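Long-range contact in multisubunit Na+/H+ antiporter, D subunit (Anoxybacillus flavithermus, PDB 6Z16), which probably forms, as the antiporter-like D subunit of a multisubunit membrane complex, one of the routes by which sodium ions and protons are exchanged across the cell membrane: residues 296-307 and 337-347. Residues are numbered along the deposited sequence; the frame is centred on the assembly and turned at random.
Sequences MRYIVIYNIIAA and KAMLFLFVGII
V300 and F341 meet at the middle of an antiparallel pair of transmembrane helices in the Mrp antiporter fold shared with complex I; their local axes run at 176° to each other and approach to 10.2 Å. The tight part is the F341 ring. V300 CG1 stands over one face in a CH-pi contact, 3.7 Å from the centroid of the F341 ring and 15° off its normal, displaced somewhat toward the rim. CG1 gets there because it lies anti to the backbone N of V300 (chi1 -174°), which leaves CG2 to meet V344 CG2. At the ring's edge, in plane, I304 CD1 comes to 3.5 Å from F341 CE2, the two side chains crossing at about a right angle. A leucine in place of F341 has no flat ring to set against V300 CG1, and would probably leave a gap beside I304 CD1. Beyond the ring, L241 and A242 of helix 238-247 also touch F341.

Toward M296 a second apolar cluster closes the pair: M296 CB meets V344 CG1 at 3.8 Å, and the chain, bent at chi3, brings CE against I347 CG2. The loose edge is R297, partly exposed and little covered by the opposite helix; it lends only its aliphatic CG to V344 CG1, while its NH2 is hydrogen-bonded to the carbonyl of P236.

At the other end buried K337 reaches across with a chain bent at chi2 and chi4, its CD lying 4.0 Å from I304 CG1. A salt bridge to D333, on its own helix, supplies the main partner of the amine. Across the interface K337 NZ adds a weak hydrogen bond of 2.9 Å to N303 O, a carbonyl that also accepts the backbone N-H of A307.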
loop_
_atom_site.group_PDB
_atom_site.type_symbol
_atom_site.label_atom_id
_atom_site.label_comp_id
_atom_site.label_asym_id
_atom_site.label_seq_id
_atom_site.Cartn_x
_atom_site.Cartn_y
_atom_site.Cartn_z
ATOM N N MET D 296 45.746 60.770 17.865
ATOM C CA MET D 296 45.064 61.125 16.616
ATOM C C MET D 296 43.658 60.543 16.542
ATOM O O MET D 296 42.705 61.244 16.161
ATOM C CB MET D 296 45.882 60.654 15.413
ATOM C CG MET D 296 47.178 61.387 15.194
ATOM S SD MET D 296 48.010 60.954 13.658
ATOM C CE MET D 296 48.726 59.373 14.074
ATOM N N ARG D 297 43.518 59.260 16.903
ATOM C CA ARG D 297 42.226 58.585 16.833
ATOM C C ARG D 297 41.213 59.231 17.767
ATOM O O ARG D 297 40.064 59.450 17.373
ATOM C CB ARG D 297 42.392 57.097 17.153
ATOM C CG ARG D 297 43.151 56.303 16.100
ATOM C CD ARG D 297 43.518 54.917 16.590
ATOM N NE ARG D 297 42.433 53.953 16.663
ATOM C CZ ARG D 297 42.218 53.007 15.760
ATOM N NH1 ARG D 297 43.026 52.883 14.719
ATOM N NH2 ARG D 297 41.212 52.164 15.915
ATOM N N TYR D 298 41.641 59.605 18.980
ATOM C CA TYR D 298 40.746 60.285 19.913
ATOM C C TYR D 298 40.321 61.654 19.412
ATOM O O TYR D 298 39.175 62.059 19.637
ATOM C CB TYR D 298 41.397 60.428 21.283
ATOM C CG TYR D 298 41.397 59.167 22.093
ATOM C CD1 TYR D 298 40.226 58.705 22.674
ATOM C CD2 TYR D 298 42.561 58.461 22.314
ATOM C CE1 TYR D 298 40.211 57.559 23.424
ATOM C CE2 TYR D 298 42.558 57.309 23.073
ATOM C CZ TYR D 298 41.377 56.866 23.624
ATOM O OH TYR D 298 41.356 55.723 24.383
ATOM N N ILE D 299 41.219 62.360 18.723
ATOM C CA ILE D 299 40.880 63.662 18.156
ATOM C C ILE D 299 39.788 63.514 17.106
ATOM O O ILE D 299 38.783 64.236 17.135
ATOM C CB ILE D 299 42.142 64.338 17.591
ATOM C CG1 ILE D 299 43.073 64.726 18.734
ATOM C CG2 ILE D 299 41.787 65.565 16.792
ATOM C CD1 ILE D 299 44.467 65.045 18.310
ATOM N N VAL D 300 39.920 62.518 16.224
ATOM C CA VAL D 300 38.905 62.352 15.182
ATOM C C VAL D 300 37.585 61.834 15.769
ATOM O O VAL D 300 36.499 62.203 15.298
ATOM C CB VAL D 300 39.452 61.443 14.064
ATOM C CG1 VAL D 300 38.492 61.377 12.894
ATOM C CG2 VAL D 300 40.791 61.944 13.598
ATOM N N ILE D 301 37.658 61.036 16.843
ATOM C CA ILE D 301 36.465 60.538 17.536
ATOM C C ILE D 301 35.669 61.686 18.157
ATOM O O ILE D 301 34.439 61.789 17.998
ATOM C CB ILE D 301 36.887 59.493 18.590
ATOM C CG1 ILE D 301 37.213 58.153 17.942
ATOM C CG2 ILE D 301 35.861 59.322 19.674
ATOM C CD1 ILE D 301 38.020 57.257 18.832
ATOM N N TYR D 302 36.356 62.583 18.860
ATOM C CA TYR D 302 35.634 63.711 19.427
ATOM C C TYR D 302 35.211 64.727 18.374
ATOM O O TYR D 302 34.234 65.451 18.597
ATOM C CB TYR D 302 36.457 64.346 20.538
ATOM C CG TYR D 302 36.411 63.518 21.797
ATOM C CD1 TYR D 302 35.306 63.568 22.632
ATOM C CD2 TYR D 302 37.456 62.687 22.152
ATOM C CE1 TYR D 302 35.246 62.813 23.776
ATOM C CE2 TYR D 302 37.405 61.929 23.290
ATOM C CZ TYR D 302 36.300 61.998 24.100
ATOM O OH TYR D 302 36.248 61.247 25.247
ATOM N N ASN D 303 35.862 64.753 17.206
ATOM C CA ASN D 303 35.316 65.561 16.118
ATOM C C ASN D 303 34.035 64.962 15.547
ATOM O O ASN D 303 33.154 65.718 15.107
ATOM C CB ASN D 303 36.340 65.767 15.004
ATOM C CG ASN D 303 37.482 66.653 15.424
ATOM O OD1 ASN D 303 38.647 66.316 15.268
ATOM N ND2 ASN D 303 37.150 67.779 16.007
ATOM N N ILE D 304 33.913 63.625 15.548
ATOM C CA ILE D 304 32.636 62.984 15.213
ATOM C C ILE D 304 31.546 63.454 16.164
ATOM O O ILE D 304 30.449 63.838 15.735
ATOM C CB ILE D 304 32.749 61.448 15.252
ATOM C CG1 ILE D 304 33.718 60.907 14.222
ATOM C CG2 ILE D 304 31.395 60.789 15.041
ATOM C CD1 ILE D 304 34.010 59.471 14.483
ATOM N N ILE D 305 31.852 63.445 17.468
ATOM C CA ILE D 305 30.864 63.836 18.483
ATOM C C ILE D 305 30.443 65.297 18.313
ATOM O O ILE D 305 29.245 65.626 18.357
ATOM C CB ILE D 305 31.418 63.561 19.892
ATOM C CG1 ILE D 305 31.670 62.069 20.074
ATOM C CG2 ILE D 305 30.452 64.034 20.955
ATOM C CD1 ILE D 305 32.379 61.732 21.346
ATOM N N ALA D 306 31.412 66.181 18.043
ATOM C CA ALA D 306 31.110 67.598 17.864
ATOM C C ALA D 306 30.270 67.855 16.615
ATOM O O ALA D 306 29.318 68.648 16.656
ATOM C CB ALA D 306 32.407 68.400 17.810
ATOM N N ALA D 307 30.590 67.184 15.503
ATOM C CA ALA D 307 29.814 67.387 14.284
ATOM C C ALA D 307 28.405 66.827 14.402
ATOM O O ALA D 307 27.461 67.407 13.842
ATOM C CB ALA D 307 30.533 66.763 13.098
ATOM N N LYS D 337 34.800 62.521 7.662
ATOM C CA LYS D 337 35.268 61.688 8.763
ATOM C C LYS D 337 35.830 60.365 8.270
ATOM O O LYS D 337 36.827 59.879 8.835
ATOM C CB LYS D 337 34.156 61.458 9.778
ATOM C CG LYS D 337 33.728 62.740 10.429
ATOM C CD LYS D 337 34.819 63.323 11.288
ATOM C CE LYS D 337 34.454 64.732 11.656
ATOM N NZ LYS D 337 33.164 64.779 12.363
ATOM N N ALA D 338 35.245 59.793 7.202
ATOM C CA ALA D 338 35.878 58.623 6.585
ATOM C C ALA D 338 37.277 58.953 6.056
ATOM O O ALA D 338 38.234 58.185 6.275
ATOM C CB ALA D 338 34.992 58.077 5.470
ATOM N N MET D 339 37.420 60.126 5.420
ATOM C CA MET D 339 38.710 60.584 4.903
ATOM C C MET D 339 39.749 60.739 6.007
ATOM O O MET D 339 40.905 60.321 5.853
ATOM C CB MET D 339 38.507 61.924 4.208
ATOM C CG MET D 339 39.660 62.460 3.413
ATOM S SD MET D 339 39.316 64.189 3.077
ATOM C CE MET D 339 37.752 64.032 2.235
ATOM N N LEU D 340 39.350 61.336 7.131
ATOM C CA LEU D 340 40.302 61.598 8.202
ATOM C C LEU D 340 40.743 60.328 8.904
ATOM O O LEU D 340 41.908 60.233 9.311
ATOM C CB LEU D 340 39.717 62.579 9.204
ATOM C CG LEU D 340 39.646 63.988 8.637
ATOM C CD1 LEU D 340 38.908 64.882 9.580
ATOM C CD2 LEU D 340 41.046 64.509 8.389
ATOM N N PHE D 341 39.851 59.338 9.042
ATOM C CA PHE D 341 40.325 58.069 9.589
ATOM C C PHE D 341 41.292 57.361 8.651
ATOM O O PHE D 341 42.250 56.728 9.123
ATOM C CB PHE D 341 39.171 57.141 9.937
ATOM C CG PHE D 341 38.473 57.504 11.192
ATOM C CD1 PHE D 341 39.145 57.429 12.393
ATOM C CD2 PHE D 341 37.137 57.840 11.189
ATOM C CE1 PHE D 341 38.518 57.735 13.564
ATOM C CE2 PHE D 341 36.501 58.145 12.355
ATOM C CZ PHE D 341 37.192 58.089 13.550
ATOM N N LEU D 342 41.090 57.479 7.334
ATOM C CA LEU D 342 42.058 56.870 6.420
ATOM C C LEU D 342 43.416 57.582 6.474
ATOM O O LEU D 342 44.468 56.923 6.410
ATOM C CB LEU D 342 41.489 56.850 5.008
ATOM C CG LEU D 342 40.233 55.992 4.850
ATOM C CD1 LEU D 342 39.671 56.055 3.445
ATOM C CD2 LEU D 342 40.498 54.571 5.275
ATOM N N PHE D 343 43.410 58.915 6.637
ATOM C CA PHE D 343 44.653 59.659 6.874
ATOM C C PHE D 343 45.377 59.190 8.130
ATOM O O PHE D 343 46.603 59.003 8.116
ATOM C CB PHE D 343 44.392 61.161 6.996
ATOM C CG PHE D 343 44.335 61.890 5.702
ATOM C CD1 PHE D 343 45.486 62.063 4.961
ATOM C CD2 PHE D 343 43.162 62.497 5.277
ATOM C CE1 PHE D 343 45.461 62.757 3.780
ATOM C CE2 PHE D 343 43.125 63.206 4.109
ATOM C CZ PHE D 343 44.278 63.335 3.353
ATOM N N VAL D 344 44.637 59.045 9.237
ATOM C CA VAL D 344 45.227 58.608 10.504
ATOM C C VAL D 344 45.836 57.220 10.359
ATOM O O VAL D 344 46.925 56.945 10.884
ATOM C CB VAL D 344 44.171 58.667 11.626
ATOM C CG1 VAL D 344 44.665 58.014 12.893
ATOM C CG2 VAL D 344 43.821 60.103 11.932
ATOM N N GLY D 345 45.184 56.353 9.579
ATOM C CA GLY D 345 45.744 55.035 9.327
ATOM C C GLY D 345 47.039 55.056 8.538
ATOM O O GLY D 345 47.970 54.303 8.849
ATOM N N ILE D 346 47.124 55.920 7.517
ATOM C CA ILE D 346 48.367 56.034 6.745
ATOM C C ILE D 346 49.502 56.566 7.618
ATOM O O ILE D 346 50.635 56.056 7.575
ATOM C CB ILE D 346 48.157 56.917 5.502
ATOM C CG1 ILE D 346 47.116 56.314 4.572
ATOM C CG2 ILE D 346 49.446 57.066 4.724
ATOM C CD1 ILE D 346 46.713 57.240 3.488
ATOM N N ILE D 347 49.207 57.573 8.450
ATOM C CA ILE D 347 50.232 58.149 9.321
ATOM C C ILE D 347 50.702 57.130 10.357
ATOM O O ILE D 347 51.902 57.040 10.653
ATOM C CB ILE D 347 49.712 59.444 9.978
ATOM C CG1 ILE D 347 49.385 60.487 8.919
ATOM C CG2 ILE D 347 50.758 60.059 10.880
ATOM C CD1 ILE D 347 48.623 61.664 9.455
#